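Local structure of mRNA-decapping enzyme subunit 1 (Saccharomyces cerevisiae, 1Q67) at residues D151-G156 with E199-W204; N164-F169 with T175-E180; K48-F51 with W56-L59. The protein serves as the activating subunit of the Dcp1-Dcp2 complex, which strips the 7-methylguanine cap from mRNA in normal turnover and nonsense-mediated decay. All coordinates share one frame; numbering follows the deposited sequence.

Contact 1: residues D151-G156 with E199-W204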
loop_
_atom_site.group_PDB
_atom_site.type_symbol
_atom_site.label_atom_id
_atom_site.label_comp_id
_atom_site.label_asym_id
_atom_site.label_seq_id
_atom_site.Cartn_x
_atom_site.Cartn_y
_atom_site.Cartn_z
ATOM N N ASP B 151 1.323 -11.177 3.551
ATOM C CA ASP B 151 0.185 -11.380 2.655
ATOM C C ASP B 151 0.545 -11.277 1.169
ATOM O O ASP B 151 1.397 -10.481 0.784
ATOM C CB ASP B 151 -0.928 -10.374 2.965
ATOM C CG ASP B 151 -1.511 -10.551 4.361
ATOM O OD1 ASP B 151 -1.241 -11.601 4.993
ATOM O OD2 ASP B 151 -2.249 -9.639 4.816
ATOM N N ASN B 152 -0.113 -12.093 0.349
ATOM C CA ASN B 152 0.095 -12.081 -1.099
ATOM C C ASN B 152 -1.247 -11.948 -1.823
ATOM O O ASN B 152 -2.272 -12.428 -1.341
ATOM C CB ASN B 152 0.741 -13.379 -1.604
ATOM C CG ASN B 152 2.075 -13.684 -0.948
ATOM O OD1 ASN B 152 2.917 -12.808 -0.772
ATOM N ND2 ASN B 152 2.279 -14.950 -0.610
ATOM N N PHE B 153 -1.219 -11.292 -2.981
ATOM C CA PHE B 153 -2.392 -11.147 -3.831
ATOM C C PHE B 153 -2.009 -11.811 -5.149
ATOM O O PHE B 153 -0.959 -11.501 -5.718
ATOM C CB PHE B 153 -2.733 -9.676 -4.106
ATOM C CG PHE B 153 -3.855 -9.501 -5.103
ATOM C CD1 PHE B 153 -5.183 -9.637 -4.708
ATOM C CD2 PHE B 153 -3.579 -9.280 -6.453
ATOM C CE1 PHE B 153 -6.225 -9.559 -5.640
ATOM C CE2 PHE B 153 -4.613 -9.201 -7.399
ATOM C CZ PHE B 153 -5.937 -9.341 -6.995
ATOM N N SER B 154 -2.848 -12.725 -5.627
ATOM C CA SER B 154 -2.584 -13.429 -6.884
ATOM C C SER B 154 -3.689 -13.240 -7.907
ATOM O O SER B 154 -4.866 -13.219 -7.557
ATOM C CB SER B 154 -2.422 -14.933 -6.649
ATOM O OG SER B 154 -1.111 -15.237 -6.235
ATOM N N MET B 155 -3.296 -13.117 -9.171
ATOM C CA MET B 155 -4.239 -12.967 -10.276
ATOM C C MET B 155 -3.694 -13.704 -11.497
ATOM O O MET B 155 -2.536 -13.519 -11.879
ATOM C CB MET B 155 -4.448 -11.492 -10.635
ATOM C CG MET B 155 -5.508 -11.297 -11.712
ATOM S SD MET B 155 -5.662 -9.606 -12.351
ATOM C CE MET B 155 -6.496 -8.810 -10.976
ATOM N N GLY B 156 -4.528 -14.544 -12.105
ATOM C CA GLY B 156 -4.093 -15.278 -13.284
ATOM C C GLY B 156 -4.325 -14.474 -14.549
ATOM O O GLY B 156 -5.263 -13.682 -14.618
ATOM N N GLU B 199 -14.209 -8.027 -12.859
ATOM C CA GLU B 199 -13.900 -7.246 -11.659
ATOM C C GLU B 199 -12.763 -6.310 -12.037
ATOM O O GLU B 199 -11.864 -6.690 -12.787
ATOM C CB GLU B 199 -13.476 -8.154 -10.506
ATOM C CG GLU B 199 -14.530 -9.167 -10.138
ATOM C CD GLU B 199 -14.097 -10.071 -9.012
ATOM O OE1 GLU B 199 -14.259 -9.674 -7.839
ATOM O OE2 GLU B 199 -13.585 -11.178 -9.304
ATOM N N VAL B 200 -12.810 -5.087 -11.526
ATOM C CA VAL B 200 -11.800 -4.089 -11.843
ATOM C C VAL B 200 -10.864 -3.736 -10.680
ATOM O O VAL B 200 -11.306 -3.341 -9.603
ATOM C CB VAL B 200 -12.478 -2.798 -12.355
ATOM C CG1 VAL B 200 -11.434 -1.751 -12.671
ATOM C CG2 VAL B 200 -13.320 -3.110 -13.596
ATOM N N TYR B 201 -9.566 -3.888 -10.915
ATOM C CA TYR B 201 -8.560 -3.567 -9.907
ATOM C C TYR B 201 -7.718 -2.411 -10.402
ATOM O O TYR B 201 -7.557 -2.218 -11.611
ATOM C CB TYR B 201 -7.632 -4.759 -9.627
ATOM C CG TYR B 201 -8.310 -5.929 -8.967
ATOM C CD1 TYR B 201 -8.983 -6.890 -9.726
ATOM C CD2 TYR B 201 -8.306 -6.069 -7.578
ATOM C CE1 TYR B 201 -9.635 -7.962 -9.119
ATOM C CE2 TYR B 201 -8.956 -7.134 -6.965
ATOM C CZ TYR B 201 -9.619 -8.074 -7.744
ATOM O OH TYR B 201 -10.271 -9.124 -7.140
ATOM N N GLY B 202 -7.200 -1.634 -9.454
ATOM C CA GLY B 202 -6.340 -0.513 -9.777
ATOM C C GLY B 202 -5.017 -0.733 -9.057
ATOM O O GLY B 202 -4.992 -1.076 -7.877
ATOM N N ILE B 203 -3.909 -0.558 -9.761
ATOM C CA ILE B 203 -2.618 -0.750 -9.135
ATOM C C ILE B 203 -1.794 0.525 -9.229
ATOM O O ILE B 203 -1.481 0.979 -10.328
ATOM C CB ILE B 203 -1.826 -1.905 -9.800
ATOM C CG1 ILE B 203 -2.645 -3.200 -9.769
ATOM C CG2 ILE B 203 -0.513 -2.126 -9.055
ATOM C CD1 ILE B 203 -1.992 -4.349 -10.526
ATOM N N TRP B 204 -1.467 1.109 -8.075
ATOM C CA TRP B 204 -0.642 2.315 -8.045
ATOM C C TRP B 204 0.800 1.836 -8.006
ATOM O O TRP B 204 1.182 1.072 -7.122
ATOM C CB TRP B 204 -0.915 3.168 -6.798
ATOM C CG TRP B 204 -0.041 4.395 -6.749
ATOM C CD1 TRP B 204 -0.214 5.549 -7.456
ATOM C CD2 TRP B 204 1.206 4.540 -6.048
ATOM N NE1 TRP B 204 0.847 6.398 -7.248
ATOM C CE2 TRP B 204 1.731 5.806 -6.384
ATOM C CE3 TRP B 204 1.927 3.724 -5.163
ATOM C CZ2 TRP B 204 2.955 6.277 -5.874
ATOM C CZ3 TRP B 204 3.150 4.195 -4.649
ATOM C CH2 TRP B 204 3.645 5.459 -5.007
#
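Phe153 and Met155 of one strand both reach for the same target, the ring of Tyr201. The two aromatic rings meet obliquely, their planes at 54° and their centroids 5.3 Å apart. The outer corner of Phe153 does the touching. Its CZ sits over one face of the tyrosine ring, toward the rim, and comes 3.7 Å from Tyr201 CE2. Met155 brings its terminal methyl instead, with Met155 CE 3.4 Å from Tyr201 CD1 and somewhat farther from Tyr201 CE1. Its chain runs straight out from the strand, CG anti to the backbone N (chi1 -176°), then bends at the sulfur (chi3 -74°), which turns CE onto the tyrosine; the two side chains slide past each other in opposite directions. No hydrogen bond joins the segments, and the nearest CA atoms, those of Met155 and Tyr201, remain 10.4 Å apart, a spacing spanned wholly by side chains. This is the facing of two sheets in a beta sandwich. Strand 152-157 lies at the edge of the four-stranded sheet, paired with strand 140-146. Strand 200-205 runs inside the five-stranded one, between strands 43-50 and 190-194, whose Leu46 and Ile193 also meet Phe153 and Met155 respectively.

Contact 2: residues N164-F169 with T175-E180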
loop_
_atom_site.group_PDB
_atom_site.type_symbol
_atom_site.label_atom_id
_atom_site.label_comp_id
_atom_site.label_asym_id
_atom_site.label_seq_id
_atom_site.Cartn_x
_atom_site.Cartn_y
_atom_site.Cartn_z
ATOM N N ASN B 164 -11.639 -16.675 -25.983
ATOM C CA ASN B 164 -12.557 -16.723 -27.118
ATOM C C ASN B 164 -12.790 -18.155 -27.593
ATOM O O ASN B 164 -13.926 -18.541 -27.867
ATOM C CB ASN B 164 -12.034 -15.865 -28.276
ATOM C CG ASN B 164 -12.037 -14.382 -27.947
ATOM O OD1 ASN B 164 -12.914 -13.896 -27.223
ATOM N ND2 ASN B 164 -11.067 -13.650 -28.490
ATOM N N LYS B 165 -11.724 -18.942 -27.685
ATOM C CA LYS B 165 -11.853 -20.328 -28.104
ATOM C C LYS B 165 -12.756 -21.055 -27.110
ATOM O O LYS B 165 -13.679 -21.785 -27.496
ATOM C CB LYS B 165 -10.485 -21.014 -28.139
ATOM C CG LYS B 165 -10.548 -22.475 -28.585
ATOM C CD LYS B 165 -9.272 -23.231 -28.255
ATOM C CE LYS B 165 -8.110 -22.831 -29.156
ATOM N NZ LYS B 165 -8.246 -23.399 -30.526
ATOM N N ARG B 166 -12.479 -20.846 -25.828
ATOM C CA ARG B 166 -13.251 -21.461 -24.753
ATOM C C ARG B 166 -14.745 -21.143 -24.862
ATOM O O ARG B 166 -15.587 -22.022 -24.668
ATOM C CB ARG B 166 -12.712 -20.984 -23.401
ATOM C CG ARG B 166 -13.549 -21.371 -22.192
ATOM C CD ARG B 166 -13.065 -20.604 -20.963
ATOM N NE ARG B 166 -13.918 -20.789 -19.791
ATOM C CZ ARG B 166 -13.845 -21.827 -18.968
ATOM N NH1 ARG B 166 -12.955 -22.787 -19.185
ATOM N NH2 ARG B 166 -14.655 -21.900 -17.921
ATOM N N LYS B 167 -15.072 -19.890 -25.163
ATOM C CA LYS B 167 -16.472 -19.480 -25.290
ATOM C C LYS B 167 -17.199 -20.256 -26.387
ATOM O O LYS B 167 -18.406 -20.478 -26.306
ATOM C CB LYS B 167 -16.575 -17.978 -25.591
ATOM C CG LYS B 167 -16.037 -17.082 -24.481
ATOM C CD LYS B 167 -16.456 -15.616 -24.639
ATOM C CE LYS B 167 -15.916 -14.977 -25.923
ATOM N NZ LYS B 167 -16.622 -15.446 -27.158
ATOM N N VAL B 168 -16.454 -20.671 -27.407
ATOM C CA VAL B 168 -17.032 -21.401 -28.524
ATOM C C VAL B 168 -17.020 -22.920 -28.389
ATOM O O VAL B 168 -18.061 -23.556 -28.508
ATOM C CB VAL B 168 -16.324 -21.036 -29.854
ATOM C CG1 VAL B 168 -16.917 -21.846 -31.000
ATOM C CG2 VAL B 168 -16.467 -19.546 -30.135
ATOM N N PHE B 169 -15.851 -23.498 -28.129
ATOM C CA PHE B 169 -15.718 -24.951 -28.038
ATOM C C PHE B 169 -15.790 -25.613 -26.668
ATOM O O PHE B 169 -15.481 -26.802 -26.533
ATOM C CB PHE B 169 -14.425 -25.380 -28.729
ATOM C CG PHE B 169 -14.355 -24.965 -30.163
ATOM C CD1 PHE B 169 -13.848 -23.718 -30.516
ATOM C CD2 PHE B 169 -14.838 -25.800 -31.164
ATOM C CE1 PHE B 169 -13.827 -23.307 -31.847
ATOM C CE2 PHE B 169 -14.823 -25.399 -32.499
ATOM C CZ PHE B 169 -14.316 -24.152 -32.843
ATOM N N THR B 175 -20.586 -21.814 -19.339
ATOM C CA THR B 175 -21.879 -21.462 -18.758
ATOM C C THR B 175 -21.900 -21.756 -17.262
ATOM O O THR B 175 -22.708 -21.196 -16.524
ATOM C CB THR B 175 -23.028 -22.241 -19.426
ATOM O OG1 THR B 175 -22.793 -23.648 -19.296
ATOM C CG2 THR B 175 -23.130 -21.877 -20.900
ATOM N N LEU B 176 -21.007 -22.636 -16.822
ATOM C CA LEU B 176 -20.916 -22.994 -15.410
ATOM C C LEU B 176 -20.001 -22.012 -14.686
ATOM O O LEU B 176 -20.271 -21.616 -13.550
ATOM C CB LEU B 176 -20.365 -24.414 -15.256
ATOM C CG LEU B 176 -21.186 -25.543 -15.884
ATOM C CD1 LEU B 176 -20.454 -26.867 -15.691
ATOM C CD2 LEU B 176 -22.574 -25.587 -15.252
ATOM N N ASN B 177 -18.916 -21.630 -15.355
ATOM C CA ASN B 177 -17.943 -20.685 -14.813
ATOM C C ASN B 177 -17.595 -19.676 -15.913
ATOM O O ASN B 177 -16.511 -19.725 -16.496
ATOM C CB ASN B 177 -16.681 -21.429 -14.372
ATOM C CG ASN B 177 -15.625 -20.503 -13.793
ATOM O OD1 ASN B 177 -14.461 -20.885 -13.648
ATOM N ND2 ASN B 177 -16.027 -19.283 -13.450
ATOM N N PRO B 178 -18.522 -18.751 -16.214
ATOM C CA PRO B 178 -18.345 -17.721 -17.243
ATOM C C PRO B 178 -17.026 -16.961 -17.148
ATOM O O PRO B 178 -16.636 -16.491 -16.073
ATOM C CB PRO B 178 -19.550 -16.814 -17.031
ATOM C CG PRO B 178 -20.598 -17.771 -16.571
ATOM C CD PRO B 178 -19.845 -18.620 -15.574
ATOM N N LEU B 179 -16.348 -16.845 -18.285
ATOM C CA LEU B 179 -15.075 -16.142 -18.371
ATOM C C LEU B 179 -15.086 -15.217 -19.579
ATOM O O LEU B 179 -15.458 -15.632 -20.677
ATOM C CB LEU B 179 -13.919 -17.138 -18.518
ATOM C CG LEU B 179 -13.665 -18.151 -17.398
ATOM C CD1 LEU B 179 -12.452 -19.002 -17.752
ATOM C CD2 LEU B 179 -13.432 -17.423 -16.084
ATOM N N GLU B 180 -14.689 -13.964 -19.374
ATOM C CA GLU B 180 -14.626 -12.994 -20.462
ATOM C C GLU B 180 -13.225 -12.410 -20.579
ATOM O O GLU B 180 -12.437 -12.476 -19.631
ATOM C CB GLU B 180 -15.661 -11.883 -20.267
ATOM C CG GLU B 180 -17.054 -12.296 -20.739
ATOM C CD GLU B 180 -18.044 -11.149 -20.756
ATOM O OE1 GLU B 180 -17.762 -10.122 -21.416
ATOM O OE2 GLU B 180 -19.111 -11.277 -20.116
#
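Arg166 reaches from its helix across Leu179 to the backbone of Asn177, and its path carries most of this contact. CB leaves the helix toward the 175-180 segment, and with CG anti to the backbone N (chi1 171°) the chain continues extended as far as NE. Arg166 CD is the first atom to touch, 3.6 Å from Leu179 CD1. The same methyl then lies against the guanidinium: Leu179 CD1 is 3.1 Å from Arg166 NE and 3.4 Å from Arg166 CZ, packed tightly against one face near the rim of the group. NE is buried here without a hydrogen-bond partner, although Asp174 stands at the distance of a long, weak ion pair. At the tip, Arg166 NH2 donates to Asn177 O at 3.2 Å, with an angle of 156° at the hydrogen; the oxygen lies close to the guanidinium plane. An alanine here would remove both the cover over Leu179 and the donor, and is likely to leave the Asn177 carbonyl without this partner. Next along the helix, Lys167 CD passes 4.1 Å from Leu179 O. Asp174 also takes the amide of Leu179, whose side chain touches Ile137 and Leu196. The arrangement belongs to a helical connection: helices 160-169 and 171-176, with the following loop packing against the first helix through Leu179 and Asn177, link strand 152-157 of one sheet to strand 183-187 of the other.

Contact 3: residues K48-F51 with W56-L59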
loop_
_atom_site.group_PDB
_atom_site.type_symbol
_atom_site.label_atom_id
_atom_site.label_comp_id
_atom_site.label_asym_id
_atom_site.label_seq_id
_atom_site.Cartn_x
_atom_site.Cartn_y
_atom_site.Cartn_z
ATOM N N LYS B 48 -9.458 -1.878 -5.402
ATOM C CA LYS B 48 -10.509 -2.544 -6.144
ATOM C C LYS B 48 -11.654 -1.555 -6.335
ATOM O O LYS B 48 -12.023 -0.818 -5.413
ATOM C CB LYS B 48 -10.998 -3.792 -5.401
ATOM C CG LYS B 48 -11.997 -4.617 -6.206
ATOM C CD LYS B 48 -12.274 -5.956 -5.555
ATOM C CE LYS B 48 -13.126 -6.830 -6.464
ATOM N NZ LYS B 48 -13.205 -8.228 -5.965
ATOM N N TRP B 49 -12.202 -1.530 -7.543
ATOM C CA TRP B 49 -13.296 -0.627 -7.866
ATOM C C TRP B 49 -14.639 -1.151 -7.375
ATOM O O TRP B 49 -14.999 -2.302 -7.619
ATOM C CB TRP B 49 -13.356 -0.393 -9.381
ATOM C CG TRP B 49 -14.458 0.532 -9.795
ATOM C CD1 TRP B 49 -15.679 0.185 -10.300
ATOM C CD2 TRP B 49 -14.455 1.961 -9.696
ATOM N NE1 TRP B 49 -16.441 1.313 -10.522
ATOM C CE2 TRP B 49 -15.714 2.416 -10.158
ATOM C CE3 TRP B 49 -13.511 2.902 -9.255
ATOM C CZ2 TRP B 49 -16.053 3.770 -10.194
ATOM C CZ3 TRP B 49 -13.849 4.251 -9.290
ATOM C CH2 TRP B 49 -15.112 4.670 -9.756
ATOM N N ASP B 50 -15.369 -0.297 -6.668
ATOM C CA ASP B 50 -16.690 -0.643 -6.151
ATOM C C ASP B 50 -17.747 -0.017 -7.058
ATOM O O ASP B 50 -17.923 1.203 -7.072
ATOM C CB ASP B 50 -16.846 -0.126 -4.719
ATOM C CG ASP B 50 -18.270 -0.251 -4.203
ATOM O OD1 ASP B 50 -18.957 -1.239 -4.545
ATOM O OD2 ASP B 50 -18.698 0.639 -3.441
ATOM N N PHE B 51 -18.435 -0.853 -7.831
ATOM C CA PHE B 51 -19.455 -0.360 -8.752
ATOM C C PHE B 51 -20.662 0.265 -8.067
ATOM O O PHE B 51 -21.244 1.220 -8.581
ATOM C CB PHE B 51 -19.918 -1.477 -9.685
ATOM C CG PHE B 51 -18.897 -1.862 -10.715
ATOM C CD1 PHE B 51 -17.999 -2.898 -10.475
ATOM C CD2 PHE B 51 -18.807 -1.159 -11.913
ATOM C CE1 PHE B 51 -17.031 -3.229 -11.409
ATOM C CE2 PHE B 51 -17.840 -1.482 -12.859
ATOM C CZ PHE B 51 -16.949 -2.517 -12.607
ATOM N N TRP B 56 -12.859 3.858 -5.452
ATOM C CA TRP B 56 -11.793 2.885 -5.296
ATOM C C TRP B 56 -11.671 2.476 -3.836
ATOM O O TRP B 56 -11.545 3.337 -2.958
ATOM C CB TRP B 56 -10.455 3.475 -5.735
ATOM C CG TRP B 56 -10.293 3.644 -7.211
ATOM C CD1 TRP B 56 -10.288 4.818 -7.911
ATOM C CD2 TRP B 56 -10.072 2.602 -8.165
ATOM N NE1 TRP B 56 -10.077 4.569 -9.246
ATOM C CE2 TRP B 56 -9.945 3.219 -9.431
ATOM C CE3 TRP B 56 -9.976 1.207 -8.074
ATOM C CZ2 TRP B 56 -9.722 2.484 -10.600
ATOM C CZ3 TRP B 56 -9.756 0.476 -9.239
ATOM C CH2 TRP B 56 -9.634 1.117 -10.483
ATOM N N ASN B 57 -11.725 1.171 -3.573
ATOM C CA ASN B 57 -11.554 0.676 -2.210
ATOM C C ASN B 57 -10.127 0.173 -2.082
ATOM O O ASN B 57 -9.664 -0.619 -2.905
ATOM C CB ASN B 57 -12.511 -0.475 -1.889
ATOM C CG ASN B 57 -13.934 -0.003 -1.668
ATOM O OD1 ASN B 57 -14.164 1.081 -1.128
ATOM N ND2 ASN B 57 -14.895 -0.820 -2.068
ATOM N N LYS B 58 -9.424 0.639 -1.055
ATOM C CA LYS B 58 -8.052 0.209 -0.831
ATOM C C LYS B 58 -8.053 -1.209 -0.281
ATOM O O LYS B 58 -8.774 -1.507 0.673
ATOM C CB LYS B 58 -7.367 1.157 0.163
ATOM C CG LYS B 58 -6.006 0.690 0.662
ATOM C CD LYS B 58 -5.030 0.415 -0.477
ATOM C CE LYS B 58 -3.757 -0.224 0.072
ATOM N NZ LYS B 58 -2.989 -1.015 -0.927
ATOM N N LEU B 59 -7.273 -2.093 -0.893
ATOM C CA LEU B 59 -7.187 -3.466 -0.406
ATOM C C LEU B 59 -5.894 -3.615 0.393
ATOM O O LEU B 59 -4.962 -2.826 0.224
ATOM C CB LEU B 59 -7.196 -4.466 -1.567
ATOM C CG LEU B 59 -8.437 -4.488 -2.465
ATOM C CD1 LEU B 59 -8.331 -5.665 -3.424
ATOM C CD2 LEU B 59 -9.702 -4.604 -1.611
#
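Lys48 and Asn57 pair through two backbone hydrogen bonds, an antiparallel hydrogen-bonded pair in which Lys48 N gives to Asn57 O at 2.8 Å and Asn57 N to Lys48 O at 2.7 Å. Both bonds are nearly straight, though the short strands splay, with 142° between their directions. The aromatic contact comes from the next, non-hydrogen-bonded pair. Trp49, its CG anti to the backbone N (chi1 -180°), turns the edge of its six-membered ring onto the face of Trp56 in a T-shaped arrangement with planes at 76°. Trp49 CE3 stands 3.5 Å above the Trp56 plane, over the middle of the indole, and Trp49 CB adds an off-centre CH-pi contact to the six-membered ring of Trp56. Apolar contact on the opposite face of the sheet is lighter: Lys48 CB rests 3.8 Å from Leu59 CD1, while the extended lysine chain carries NZ away to a salt bridge with Glu199. Further along, Asn57 ND2 lies 3.4 Å from Asp50 CB. Trp56 also packs on Val200 and Ile192, and on Ile148 of the second subunit. Strands 43-50 and 55-59 make a beta hairpin at the margin of the five-stranded sheet. In this EVH1-like member of the PH clan, Trp56, which packs on Tyr47, probably lies where EVH1 relatives have aromatic residues that receive proline-rich peptides.

Contacts 1 and 3 share the five-stranded sheet, their centres 11 Å apart. Strand 43-50 lies next to strand 200-205, with a probable hydrogen bond from Trp49 N to Val200 O (2.9 Å) and a salt bridge between Lys48 NZ and Glu199 OE1 (2.6 Å). Contact 1 joins the two sheets, while contact 3 extends one of them outward. The second subunit meets a tryptophan of each contact, its His43 at Trp204 and its Ile148 at Trp56. Contact 2 is nested in the chain between the strands of contact 1, but stands apart in space: its centre is 22 Å from that of contact 1 and 26 Å from that of contact 3, with nearest atoms about 8 and 12 Å away.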